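N(G),N(G)-dimethylarginine dimethylaminohydrolase (Pseudomonas aeruginosa, PDB 1H70) hydrolyses N(omega)-mono- and N(omega),N(omega)-dimethylated arginine, both nitric oxide synthase inhibitors, to citrulline and methylamine or dimethylamine. Local coordinates at residues K104-E109 against L146-L151; H125-E130 against P186-F191; S131-A136 against K160-K165; L171-L176 against V209-I214; I194-P197 against A203-C206. The protein carries 1 engineered substitution. All blocks are in the same frame, centred on the assembly; numbering follows the deposited sequence.

Contact 1 lies at the surface, contact 5 is buried, and the other three are partly buried; their chemistry changes accordingly. Contact 1 is wholly polar: a carboxylate shared by a lysine and a histidine. Contact 4 combines a more exposed histidine-carboxylate pair with a buried apolar one, whereas contact 5 is buried and apolar, with aliphatic side chains. Contacts 4 and 5 share a sheet, strands 175-178 and 192-195 being neighbours in it. Contact 2 is aromatic; its Phe126 packs on Leu146 and Leu151 of contact 1. Contact 3, reached through the end of the same strand 125-130, differs from the rest in lining the ligand pocket, where an arginine grips the citrulline carboxylate.

Contact 1 (K104-E109 against L146-L151); sequences KVERIE and LEKHGL
Glu106, in the middle of strand 105-107, faces the C-terminal end of helix 136-148 with the backbones well apart, its CA 9.8 Å from that of Leu146, so long side chains must span the gap. The helix finishes in a Schellman motif: Leu151 N bonds to Leu146 O and Gly150 N to Glu147 O, with Gly150 at positive phi as the C-prime residue. Lys148, in the last turn, and His149, the first residue to leave helical geometry, both point toward the strand. Glu106, bent at chi2 (-86°), offers one oxygen to both. Lys148 reaches in with an extended chain and forms a salt bridge on the syn lone pair of that oxygen, while His149, running against Glu106, meets the same oxygen on its anti side, somewhat out of the carboxylate plane, its ring turned 75° from that plane. The arrangement probably favours the ionised carboxylate. Glu106 also touches Ile145 of the helix. OE2 of Glu106 thus accepts from Lys148 NZ at 2.7 Å and from His149 NE2 at 2.8 Å, the latter nearly straight at 171°.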
# COMPACT_ATOMS: atom_id res chain seq x y z
N LYS A 104 -9.95 19.64 0.94
CA LYS A 104 -10.45 18.33 0.53
C LYS A 104 -9.89 17.19 1.38
O LYS A 104 -9.64 16.09 0.85
CB LYS A 104 -10.13 18.05 -0.93
CG LYS A 104 -10.99 18.81 -1.94
CD LYS A 104 -10.57 18.42 -3.34
CE LYS A 104 -11.42 19.14 -4.39
NZ LYS A 104 -10.76 19.16 -5.72
N VAL A 105 -9.68 17.44 2.66
CA VAL A 105 -9.13 16.43 3.56
C VAL A 105 -10.21 15.96 4.53
O VAL A 105 -10.75 16.76 5.30
CB VAL A 105 -7.94 16.95 4.38
CG1 VAL A 105 -7.46 15.89 5.37
CG2 VAL A 105 -6.81 17.31 3.44
N GLU A 106 -10.49 14.66 4.50
CA GLU A 106 -11.51 14.05 5.35
C GLU A 106 -10.77 13.17 6.35
O GLU A 106 -9.57 12.95 6.20
CB GLU A 106 -12.42 13.17 4.50
CG GLU A 106 -13.11 13.85 3.32
CD GLU A 106 -14.42 14.54 3.67
OE1 GLU A 106 -14.83 14.54 4.84
OE2 GLU A 106 -15.06 15.11 2.73
N ARG A 107 -11.45 12.68 7.39
CA ARG A 107 -10.75 11.86 8.37
C ARG A 107 -11.66 10.79 8.98
O ARG A 107 -12.85 11.01 9.12
CB ARG A 107 -10.16 12.72 9.49
CG ARG A 107 -11.11 13.70 10.09
CD ARG A 107 -10.65 14.33 11.40
NE ARG A 107 -9.48 15.21 11.50
CZ ARG A 107 -8.67 15.77 10.58
NH1 ARG A 107 -8.80 15.58 9.29
NH2 ARG A 107 -7.69 16.56 11.00
N ILE A 108 -11.06 9.65 9.33
CA ILE A 108 -11.78 8.59 10.03
C ILE A 108 -11.75 8.96 11.51
O ILE A 108 -10.74 9.50 11.97
CB ILE A 108 -11.06 7.26 9.84
CG1 ILE A 108 -10.92 6.92 8.36
CG2 ILE A 108 -11.74 6.11 10.67
CD1 ILE A 108 -12.23 6.63 7.64
N GLU A 109 -12.82 8.66 12.25
CA GLU A 109 -12.86 8.96 13.68
C GLU A 109 -13.24 7.75 14.51
O GLU A 109 -13.72 6.76 13.97
CB GLU A 109 -13.97 9.95 14.00
CG GLU A 109 -14.01 11.29 13.32
CD GLU A 109 -15.27 12.01 13.76
OE1 GLU A 109 -16.17 11.35 14.36
OE2 GLU A 109 -15.36 13.22 13.50
N LEU A 146 -16.23 8.20 0.68
CA LEU A 146 -16.06 7.95 -0.75
C LEU A 146 -17.37 8.24 -1.48
O LEU A 146 -17.36 8.87 -2.53
CB LEU A 146 -15.61 6.51 -1.02
CG LEU A 146 -14.17 6.19 -0.56
CD1 LEU A 146 -13.86 4.69 -0.56
CD2 LEU A 146 -13.17 6.90 -1.45
N GLU A 147 -18.50 7.79 -0.93
CA GLU A 147 -19.79 8.04 -1.57
C GLU A 147 -20.13 9.53 -1.64
O GLU A 147 -20.68 9.98 -2.65
CB GLU A 147 -20.91 7.22 -0.92
CG GLU A 147 -20.80 5.74 -1.28
CD GLU A 147 -21.84 4.84 -0.64
OE1 GLU A 147 -22.66 5.28 0.20
OE2 GLU A 147 -21.82 3.64 -0.99
N LYS A 148 -19.81 10.29 -0.60
CA LYS A 148 -20.03 11.74 -0.53
C LYS A 148 -19.31 12.42 -1.71
O LYS A 148 -19.77 13.43 -2.28
CB LYS A 148 -19.55 12.31 0.82
CG LYS A 148 -19.55 13.83 0.91
CD LYS A 148 -18.56 14.39 1.94
CE LYS A 148 -18.30 15.88 1.72
NZ LYS A 148 -17.41 16.45 2.79
N HIS A 149 -18.20 11.81 -2.11
CA HIS A 149 -17.39 12.31 -3.22
C HIS A 149 -17.66 11.61 -4.56
O HIS A 149 -16.90 11.80 -5.51
CB HIS A 149 -15.91 12.23 -2.86
CG HIS A 149 -15.56 13.20 -1.78
ND1 HIS A 149 -15.24 14.51 -2.04
CD2 HIS A 149 -15.56 13.07 -0.43
CE1 HIS A 149 -15.01 15.14 -0.90
NE2 HIS A 149 -15.20 14.29 0.09
N GLY A 150 -18.75 10.85 -4.67
CA GLY A 150 -19.06 10.20 -5.92
C GLY A 150 -18.27 8.93 -6.22
O GLY A 150 -18.36 8.41 -7.34
N LEU A 151 -17.51 8.43 -5.26
CA LEU A 151 -16.78 7.19 -5.47
C LEU A 151 -17.55 6.05 -4.79
O LEU A 151 -18.56 6.29 -4.12
CB LEU A 151 -15.36 7.32 -4.91
CG LEU A 151 -14.57 8.45 -5.56
CD1 LEU A 151 -13.32 8.81 -4.76
CD2 LEU A 151 -14.19 8.02 -6.97

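Contact 2 (H125-E130 against P186-F191); sequences HFYIGE and PEFQDF
Tyr127 and Phe188 meet in a T-shaped pair, the edge of the phenylalanine directed at the face of the tyrosine, with ring centroids 5.3 Å apart and planes at 73°. The atom that makes the approach is Phe188 CE2, which lies off-centre over the tyrosine, 3.9 Å from Tyr127 CD2. Phe191 comes from the opposite direction to Tyr127 and meets its phenolic end: CZ of Phe191 lies 3.6 Å from Tyr127 OH, which sits at the edge of the phenylalanine ring. The hydroxyl is also tied to the loop by a water, 2.8 Å from Tyr127 OH, and this water donates to Glu187 O at the same distance of 2.8 Å.

In the alpha/beta propeller of the guanidine-modifying enzymes, the contact joins strand 125-130, the central member of a mixed three-stranded sheet, to the loop preceding strand 192-195 of another such sheet. In that loop a 3-10 segment, 186-188, runs into a type I turn with Phe188 and Phe191 at its two ends, both reaching Tyr127. On the face of Tyr127 opposite Phe188 lies His125, its CD2 3.5 Å above the centre of the ring. The second shell holds that imidazole in turn, with Ser152 OG hydrogen-bonded to its ND1 and Ser154 OG to its NE2.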
# COMPACT_ATOMS: atom_id res chain seq x y z
N HIS A 125 -13.85 2.45 -7.75
CA HIS A 125 -14.30 1.53 -6.71
C HIS A 125 -13.14 1.24 -5.76
O HIS A 125 -12.01 1.04 -6.22
CB HIS A 125 -14.85 0.21 -7.24
CG HIS A 125 -15.57 -0.58 -6.19
ND1 HIS A 125 -16.88 -0.31 -5.84
CD2 HIS A 125 -15.16 -1.58 -5.37
CE1 HIS A 125 -17.25 -1.13 -4.87
NE2 HIS A 125 -16.23 -1.92 -4.57
N PHE A 126 -13.44 1.21 -4.46
CA PHE A 126 -12.41 0.93 -3.45
C PHE A 126 -12.76 -0.30 -2.64
O PHE A 126 -13.76 -0.31 -1.93
CB PHE A 126 -12.21 2.14 -2.52
CG PHE A 126 -11.61 3.34 -3.21
CD1 PHE A 126 -12.40 4.18 -3.99
CD2 PHE A 126 -10.26 3.61 -3.12
CE1 PHE A 126 -11.83 5.28 -4.64
CE2 PHE A 126 -9.68 4.69 -3.75
CZ PHE A 126 -10.49 5.53 -4.52
N TYR A 127 -11.94 -1.36 -2.75
CA TYR A 127 -12.19 -2.59 -2.00
C TYR A 127 -11.46 -2.44 -0.68
O TYR A 127 -10.26 -2.12 -0.66
CB TYR A 127 -11.63 -3.84 -2.70
CG TYR A 127 -12.34 -4.16 -3.98
CD1 TYR A 127 -11.87 -3.68 -5.17
CD2 TYR A 127 -13.49 -4.95 -3.98
CE1 TYR A 127 -12.51 -3.96 -6.38
CE2 TYR A 127 -14.15 -5.24 -5.18
CZ TYR A 127 -13.65 -4.72 -6.37
OH TYR A 127 -14.29 -5.02 -7.58
N ILE A 128 -12.18 -2.66 0.41
CA ILE A 128 -11.64 -2.48 1.75
C ILE A 128 -11.66 -3.76 2.58
O ILE A 128 -12.74 -4.29 2.87
CB ILE A 128 -12.47 -1.42 2.50
CG1 ILE A 128 -12.52 -0.09 1.75
CG2 ILE A 128 -11.88 -1.22 3.91
CD1 ILE A 128 -13.43 0.94 2.44
N GLY A 129 -10.49 -4.27 2.97
CA GLY A 129 -10.45 -5.48 3.77
C GLY A 129 -10.79 -5.28 5.24
O GLY A 129 -10.44 -4.26 5.86
N GLU A 130 -11.53 -6.24 5.81
CA GLU A 130 -11.87 -6.21 7.24
C GLU A 130 -10.76 -7.03 7.88
O GLU A 130 -10.76 -8.25 7.78
CB GLU A 130 -13.24 -6.82 7.54
CG GLU A 130 -13.56 -6.85 9.05
CD GLU A 130 -14.89 -7.53 9.34
OE1 GLU A 130 -15.28 -8.45 8.60
OE2 GLU A 130 -15.58 -7.11 10.31
N PRO A 186 -15.53 -14.62 -5.07
CA PRO A 186 -16.56 -14.30 -6.08
C PRO A 186 -16.46 -12.86 -6.57
O PRO A 186 -16.67 -12.63 -7.76
CB PRO A 186 -17.88 -14.51 -5.35
CG PRO A 186 -17.54 -15.47 -4.25
CD PRO A 186 -16.14 -15.12 -3.82
N GLU A 187 -16.16 -11.92 -5.66
CA GLU A 187 -16.07 -10.51 -6.06
C GLU A 187 -14.98 -10.24 -7.08
O GLU A 187 -15.02 -9.19 -7.72
CB GLU A 187 -15.66 -9.55 -4.92
CG GLU A 187 -16.03 -9.57 -3.48
CD GLU A 187 -15.42 -10.64 -2.61
OE1 GLU A 187 -14.86 -10.33 -1.53
OE2 GLU A 187 -15.57 -11.83 -2.95
N PHE A 188 -13.97 -11.10 -7.18
CA PHE A 188 -12.86 -10.81 -8.09
C PHE A 188 -12.86 -11.67 -9.38
O PHE A 188 -11.91 -11.59 -10.19
CB PHE A 188 -11.50 -11.01 -7.38
CG PHE A 188 -11.29 -10.18 -6.14
CD1 PHE A 188 -10.63 -10.74 -5.04
CD2 PHE A 188 -11.68 -8.86 -6.07
CE1 PHE A 188 -10.41 -9.99 -3.88
CE2 PHE A 188 -11.46 -8.11 -4.92
CZ PHE A 188 -10.83 -8.68 -3.83
N GLN A 189 -13.88 -12.49 -9.58
CA GLN A 189 -13.88 -13.39 -10.74
C GLN A 189 -14.04 -12.74 -12.13
O GLN A 189 -13.74 -13.40 -13.13
CB GLN A 189 -14.87 -14.55 -10.56
CG GLN A 189 -14.54 -15.47 -9.39
CD GLN A 189 -13.09 -15.94 -9.30
OE1 GLN A 189 -12.59 -16.67 -10.17
NE2 GLN A 189 -12.40 -15.50 -8.21
N ASP A 190 -14.47 -11.48 -12.24
CA ASP A 190 -14.53 -10.93 -13.59
C ASP A 190 -13.21 -10.25 -13.95
O ASP A 190 -13.02 -9.74 -15.03
CB ASP A 190 -15.77 -10.07 -13.84
CG ASP A 190 -17.04 -10.91 -14.02
OD1 ASP A 190 -16.98 -12.14 -14.24
OD2 ASP A 190 -18.17 -10.37 -13.94
N PHE A 191 -12.25 -10.29 -13.01
CA PHE A 191 -10.93 -9.74 -13.29
C PHE A 191 -10.10 -10.82 -14.00
O PHE A 191 -10.45 -11.99 -13.95
CB PHE A 191 -10.17 -9.42 -11.99
CG PHE A 191 -10.67 -8.21 -11.23
CD1 PHE A 191 -11.67 -8.34 -10.28
CD2 PHE A 191 -10.13 -6.96 -11.45
CE1 PHE A 191 -12.13 -7.25 -9.56
CE2 PHE A 191 -10.59 -5.86 -10.73
CZ PHE A 191 -11.58 -6.00 -9.79
O HOH W 1 -16.41 -6.82 -7.49

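Contact 3 (S131-A136 against K160-K165); sequences SARTNA and KVLHLK. With CIR (citrulline), chain B.
The citrulline pocket of this alpha/beta propeller is walled here by Arg133, Leu162 and His163, contributed by two loops: one leads from strand 125-130 into helix 136-148, the other precedes strand 168-170. Arg133 grips the carboxylate of the ligand with a paired, end-on set of hydrogen bonds, NH1 to citrulline O at 2.9 Å and NH2 to citrulline OXT at 3.1 Å, both nearly straight (166° and 170°). Leu162 covers one face of the guanidinium, its CD1 over the centre and 3.7 Å from Arg133 NH2, while its other methyl leans toward the ligand. A bend at chi2 (-69°) takes the arginine past His163, whose ring stands almost perpendicular to the guanidinium. Glu115 OE1 accepts from NE2 of this histidine and forms a salt bridge with Arg133 NH1, so one carboxylate helps position both. The His163 ring lies alongside the ureido end, CE1 of His163 3.4 Å from N6 of citrulline; this histidine is inferred to be the proton donor, and the engineered Ser250 stands at the inferred nucleophile position.

The first loop is shaped by an ST turn and ST motif, in which Ser131 OG accepts from the backbone N of Arg133 and of Thr134; Asp118 OD2 is a further partner of that hydroxyl. Between the loops, a water accepts from Ala132 N at 2.9 Å and donates to Leu162 O at 2.8 Å.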
# COMPACT_ATOMS: atom_id res chain seq x y z
N SER A 131 -9.82 -6.37 8.54
CA SER A 131 -8.68 -7.09 9.12
C SER A 131 -8.50 -6.78 10.60
O SER A 131 -9.39 -6.21 11.24
CB SER A 131 -7.42 -6.65 8.37
OG SER A 131 -7.20 -5.27 8.63
N ALA A 132 -7.34 -7.14 11.15
CA ALA A 132 -7.05 -6.82 12.55
C ALA A 132 -6.76 -5.34 12.71
O ALA A 132 -6.80 -4.80 13.83
CB ALA A 132 -5.87 -7.62 13.05
N ARG A 133 -6.44 -4.69 11.59
CA ARG A 133 -6.10 -3.27 11.59
C ARG A 133 -7.25 -2.35 11.11
O ARG A 133 -7.31 -1.18 11.47
CB ARG A 133 -4.89 -3.03 10.70
CG ARG A 133 -3.65 -3.83 11.13
CD ARG A 133 -3.07 -3.34 12.46
NE ARG A 133 -1.89 -4.12 12.86
CZ ARG A 133 -0.71 -3.89 12.34
NH1 ARG A 133 -0.53 -2.92 11.45
NH2 ARG A 133 0.35 -4.61 12.74
N THR A 134 -8.12 -2.87 10.26
CA THR A 134 -9.25 -2.11 9.73
C THR A 134 -10.54 -2.76 10.14
O THR A 134 -10.84 -3.83 9.61
CB THR A 134 -9.15 -2.06 8.20
OG1 THR A 134 -8.02 -1.26 7.84
CG2 THR A 134 -10.39 -1.35 7.55
N ASN A 135 -11.30 -2.12 11.03
CA ASN A 135 -12.56 -2.70 11.49
C ASN A 135 -13.76 -2.26 10.65
O ASN A 135 -13.67 -1.35 9.84
CB ASN A 135 -12.75 -2.48 12.99
CG ASN A 135 -12.98 -1.05 13.40
OD1 ASN A 135 -13.28 -0.17 12.57
ND2 ASN A 135 -12.85 -0.79 14.71
N ALA A 136 -14.88 -2.96 10.80
CA ALA A 136 -16.09 -2.69 10.04
C ALA A 136 -16.62 -1.25 10.18
O ALA A 136 -17.19 -0.70 9.25
CB ALA A 136 -17.17 -3.69 10.47
N LYS A 160 -6.34 -14.53 6.81
CA LYS A 160 -4.93 -14.96 6.78
C LYS A 160 -3.80 -13.96 6.53
O LYS A 160 -2.62 -14.36 6.58
CB LYS A 160 -4.79 -16.10 5.76
CG LYS A 160 -5.47 -17.41 6.20
CD LYS A 160 -5.54 -18.39 5.02
CE LYS A 160 -6.06 -19.75 5.46
NZ LYS A 160 -6.13 -20.71 4.30
N VAL A 161 -4.09 -12.71 6.22
CA VAL A 161 -3.04 -11.72 5.98
C VAL A 161 -3.18 -10.46 6.85
O VAL A 161 -4.24 -10.22 7.42
CB VAL A 161 -2.99 -11.27 4.52
CG1 VAL A 161 -2.38 -12.37 3.64
CG2 VAL A 161 -4.40 -10.90 4.02
N LEU A 162 -2.10 -9.68 6.93
CA LEU A 162 -2.11 -8.47 7.73
C LEU A 162 -3.06 -7.44 7.15
O LEU A 162 -3.86 -6.88 7.85
CB LEU A 162 -0.69 -7.87 7.81
CG LEU A 162 -0.58 -6.59 8.65
CD1 LEU A 162 -0.92 -6.86 10.11
CD2 LEU A 162 0.84 -6.00 8.49
N HIS A 163 -2.98 -7.19 5.85
CA HIS A 163 -3.86 -6.24 5.19
C HIS A 163 -4.27 -6.88 3.86
O HIS A 163 -3.56 -7.74 3.34
CB HIS A 163 -3.18 -4.92 4.77
CG HIS A 163 -2.67 -4.07 5.89
ND1 HIS A 163 -1.34 -3.97 6.21
CD2 HIS A 163 -3.33 -3.26 6.74
CE1 HIS A 163 -1.19 -3.15 7.24
NE2 HIS A 163 -2.38 -2.69 7.56
N LEU A 164 -5.34 -6.38 3.29
CA LEU A 164 -5.80 -6.88 2.00
C LEU A 164 -4.70 -6.91 0.93
O LEU A 164 -4.50 -7.91 0.24
CB LEU A 164 -6.94 -5.97 1.52
CG LEU A 164 -7.65 -6.37 0.21
CD1 LEU A 164 -8.66 -7.48 0.52
CD2 LEU A 164 -8.38 -5.16 -0.34
N LYS A 165 -3.96 -5.80 0.80
CA LYS A 165 -2.93 -5.69 -0.24
C LYS A 165 -1.66 -6.49 -0.01
O LYS A 165 -0.76 -6.50 -0.86
CB LYS A 165 -2.67 -4.25 -0.66
CG LYS A 165 -3.89 -3.66 -1.39
CD LYS A 165 -3.52 -2.41 -2.18
CE LYS A 165 -3.00 -1.28 -1.28
NZ LYS A 165 -3.24 0.05 -1.99
C CIR B . 3.04 -2.95 10.54
O CIR B . 2.10 -2.09 10.61
OXT CIR B . 2.94 -4.07 11.19
CA CIR B . 4.22 -2.69 9.65
N CIR B . 5.42 -3.37 10.19
C3 CIR B . 3.91 -3.19 8.22
C4 CIR B . 2.82 -2.31 7.59
C5 CIR B . 2.50 -2.83 6.20
N6 CIR B . 1.51 -1.97 5.53
C7 CIR B . 1.15 -2.07 4.26
O7 CIR B . 1.63 -2.91 3.49
N8 CIR B . 0.23 -1.20 3.79
O HOH W 2 -4.73 -8.10 10.19

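Contact 4 (L171-L176 against V209-I214); sequences LEHNNL and VNERVI
His173 and Glu211 provide the polar part of this contact, a histidine-carboxylate hydrogen bond of bifurcated form. The N-H of the imidazole points between the two carboxylate oxygens, with NE2 of His173 3.1 Å from both OE1 and OE2 of Glu211. Both bonds are somewhat bent, at 150°, and each oxygen is met on its syn side. Although the side chains cross at about a right angle, ring and carboxylate are turned only 23° from one another, and the oxygens lie close to the ring plane. OE1 of Glu211 is also held by Trp208 NE1, which helps fix the orientation of the carboxylate. CB of Glu172 rests against one face of the imidazole.

The apolar part is a buried methyl-to-methyl touch, Leu171 CD2 against Val213 CG2 at 4.2 Å.

Each polar partner is carried on a type I' turn, Glu172 to Asn175 in one case and Val209 to Arg212 in the other. These turns close the antiparallel hairpins 168-170/175-178 and 207-209/212-216, so the contact joins corresponding ends of two separate sheets, in which strands 192-195 and 232-236 run parallel to 175-178 and 212-216 respectively. Ile214, next to Val213, packs on Ala42 and Leu43 of helix 29-43.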
# COMPACT_ATOMS: atom_id res chain seq x y z
N LEU A 171 -3.25 -3.94 -11.28
CA LEU A 171 -2.31 -3.34 -12.20
C LEU A 171 -2.96 -2.63 -13.40
O LEU A 171 -2.33 -2.47 -14.46
CB LEU A 171 -1.36 -4.42 -12.70
CG LEU A 171 -0.70 -5.33 -11.65
CD1 LEU A 171 0.21 -6.32 -12.34
CD2 LEU A 171 0.08 -4.50 -10.62
N GLU A 172 -4.18 -2.14 -13.22
CA GLU A 172 -4.94 -1.45 -14.27
C GLU A 172 -5.26 -2.44 -15.39
O GLU A 172 -4.75 -3.56 -15.43
CB GLU A 172 -4.17 -0.23 -14.80
CG GLU A 172 -3.97 0.89 -13.77
CD GLU A 172 -5.23 1.26 -13.00
OE1 GLU A 172 -6.28 1.55 -13.63
OE2 GLU A 172 -5.17 1.30 -11.76
N HIS A 173 -6.14 -2.04 -16.30
CA HIS A 173 -6.53 -2.89 -17.44
C HIS A 173 -7.14 -4.25 -17.06
O HIS A 173 -7.05 -5.21 -17.83
CB HIS A 173 -5.34 -3.10 -18.39
CG HIS A 173 -4.59 -1.84 -18.69
ND1 HIS A 173 -5.16 -0.78 -19.37
CD2 HIS A 173 -3.34 -1.45 -18.36
CE1 HIS A 173 -4.28 0.20 -19.47
NE2 HIS A 173 -3.16 -0.19 -18.86
N ASN A 174 -7.75 -4.36 -15.90
CA ASN A 174 -8.42 -5.56 -15.42
C ASN A 174 -7.46 -6.67 -14.97
O ASN A 174 -7.88 -7.77 -14.72
CB ASN A 174 -9.41 -6.11 -16.48
CG ASN A 174 -10.57 -6.85 -15.84
OD1 ASN A 174 -11.10 -6.43 -14.82
ND2 ASN A 174 -10.99 -7.97 -16.43
N ASN A 175 -6.17 -6.37 -14.83
CA ASN A 175 -5.19 -7.38 -14.45
C ASN A 175 -5.01 -7.32 -12.95
O ASN A 175 -4.59 -6.27 -12.46
CB ASN A 175 -3.85 -7.13 -15.16
CG ASN A 175 -3.99 -7.30 -16.67
OD1 ASN A 175 -4.70 -8.20 -17.09
ND2 ASN A 175 -3.39 -6.42 -17.47
N LEU A 176 -5.35 -8.40 -12.27
CA LEU A 176 -5.28 -8.47 -10.81
C LEU A 176 -4.33 -9.53 -10.28
O LEU A 176 -4.51 -10.71 -10.57
CB LEU A 176 -6.69 -8.75 -10.26
CG LEU A 176 -6.83 -8.82 -8.72
CD1 LEU A 176 -6.56 -7.44 -8.08
CD2 LEU A 176 -8.24 -9.31 -8.30
N VAL A 209 2.47 2.00 -11.71
CA VAL A 209 2.67 3.45 -11.72
C VAL A 209 2.90 3.86 -13.18
O VAL A 209 3.99 3.67 -13.74
CB VAL A 209 3.92 3.93 -10.91
CG1 VAL A 209 3.94 5.47 -10.86
CG2 VAL A 209 3.97 3.38 -9.47
N ASN A 210 1.88 4.39 -13.84
CA ASN A 210 2.05 4.89 -15.20
C ASN A 210 2.64 3.90 -16.22
O ASN A 210 3.53 4.23 -17.03
CB ASN A 210 2.88 6.19 -15.13
CG ASN A 210 2.13 7.30 -14.39
OD1 ASN A 210 0.93 7.17 -14.10
ND2 ASN A 210 2.82 8.40 -14.08
N GLU A 211 2.12 2.70 -16.19
CA GLU A 211 2.51 1.61 -17.10
C GLU A 211 3.81 0.89 -16.74
O GLU A 211 4.21 -0.05 -17.42
CB GLU A 211 2.42 1.98 -18.58
CG GLU A 211 1.06 2.47 -19.09
CD GLU A 211 -0.20 1.67 -18.72
OE1 GLU A 211 -0.15 0.50 -18.27
OE2 GLU A 211 -1.29 2.28 -18.88
N ARG A 212 4.47 1.34 -15.67
CA ARG A 212 5.62 0.65 -15.09
C ARG A 212 5.03 -0.19 -13.96
O ARG A 212 3.97 0.20 -13.42
CB ARG A 212 6.64 1.60 -14.45
CG ARG A 212 6.60 3.06 -14.93
CD ARG A 212 7.38 3.28 -16.14
NE ARG A 212 7.81 4.59 -16.64
CZ ARG A 212 7.24 5.63 -17.25
NH1 ARG A 212 8.08 6.59 -17.63
NH2 ARG A 212 5.92 5.82 -17.44
N VAL A 213 5.64 -1.30 -13.61
CA VAL A 213 5.15 -2.06 -12.46
C VAL A 213 6.39 -2.30 -11.61
O VAL A 213 7.37 -2.91 -12.07
CB VAL A 213 4.41 -3.36 -12.77
CG1 VAL A 213 4.26 -4.17 -11.47
CG2 VAL A 213 3.01 -3.10 -13.31
N ILE A 214 6.37 -1.78 -10.39
CA ILE A 214 7.51 -1.93 -9.48
C ILE A 214 7.23 -3.14 -8.59
O ILE A 214 6.15 -3.23 -7.98
CB ILE A 214 7.75 -0.65 -8.66
CG1 ILE A 214 8.21 0.48 -9.61
CG2 ILE A 214 8.82 -0.90 -7.60
CD1 ILE A 214 8.27 1.86 -8.96

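Contact 5 (I194-P197 against A203-C206); sequences IEIP and AANC
In Ile196, chi1 (-59°) sets CG1 anti to the carbonyl carbon and against Ala204; chi2 (-56°) then swings CD1 toward the carbonyl of Ala203. The meeting is alongside rather than end-on: CG1 of Ile196 is 3.9 Å from both CA and CB of Ala204, so the isoleucine rests on the backbone carbon as much as on the methyl. Its terminal CD1 lies 4.3 Å from Ala203 O. The backbones come close, with CA of Ile196 6.2 Å from CA of Ala204, a spacing that the small alanine accommodates.

The contact closes a short connection between strand 192-195 and strand 207-209, drawing the 3-10 segment at 203-204 against the residue just beyond the first strand. Leu177 of the adjacent strand and Thr222 of helix 220-227 also pack on Ile196. With every touching residue buried and only carbon atoms meeting between the side chains, the attraction is dispersive and hydrophobic, depending on close fit rather than on directed bonds.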
# COMPACT_ATOMS: atom_id res chain seq x y z
N ILE A 194 -4.29 -13.19 -11.84
CA ILE A 194 -2.94 -13.70 -11.99
C ILE A 194 -2.57 -14.30 -10.64
O ILE A 194 -2.24 -13.60 -9.68
CB ILE A 194 -1.99 -12.57 -12.43
CG1 ILE A 194 -2.50 -11.94 -13.73
CG2 ILE A 194 -0.58 -13.09 -12.59
CD1 ILE A 194 -2.07 -10.50 -13.91
N GLU A 195 -2.70 -15.62 -10.58
CA GLU A 195 -2.41 -16.35 -9.35
C GLU A 195 -0.92 -16.41 -9.09
O GLU A 195 -0.15 -16.88 -9.93
CB GLU A 195 -3.01 -17.76 -9.41
N ILE A 196 -0.50 -15.93 -7.93
CA ILE A 196 0.91 -15.93 -7.56
C ILE A 196 1.26 -17.29 -6.96
O ILE A 196 0.54 -17.76 -6.08
CB ILE A 196 1.15 -14.81 -6.52
CG1 ILE A 196 0.75 -13.45 -7.09
CG2 ILE A 196 2.61 -14.79 -6.03
CD1 ILE A 196 1.41 -13.04 -8.39
N PRO A 197 2.32 -17.93 -7.42
CA PRO A 197 2.72 -19.24 -6.90
C PRO A 197 3.06 -19.16 -5.41
O PRO A 197 3.57 -18.13 -4.98
CB PRO A 197 3.97 -19.59 -7.71
CG PRO A 197 3.96 -18.70 -8.91
CD PRO A 197 3.21 -17.44 -8.48
N ALA A 203 5.40 -11.61 -3.57
CA ALA A 203 5.26 -10.82 -4.80
C ALA A 203 3.84 -10.50 -5.25
O ALA A 203 3.65 -9.95 -6.32
CB ALA A 203 6.08 -11.43 -5.95
N ALA A 204 2.83 -10.83 -4.46
CA ALA A 204 1.46 -10.42 -4.81
C ALA A 204 1.34 -8.93 -4.54
O ALA A 204 0.40 -8.28 -5.00
CB ALA A 204 0.43 -11.16 -3.99
N ASN A 205 2.27 -8.41 -3.73
CA ASN A 205 2.24 -6.96 -3.44
C ASN A 205 3.19 -6.28 -4.44
O ASN A 205 4.41 -6.47 -4.36
CB ASN A 205 2.66 -6.73 -1.99
CG ASN A 205 2.52 -5.28 -1.54
OD1 ASN A 205 1.82 -4.98 -0.57
ND2 ASN A 205 3.20 -4.39 -2.20
N CYS A 206 2.62 -5.60 -5.44
CA CYS A 206 3.35 -4.87 -6.48
C CYS A 206 2.60 -3.57 -6.74
O CYS A 206 1.46 -3.44 -6.33
CB CYS A 206 3.41 -5.63 -7.82
SG CYS A 206 4.33 -7.18 -7.76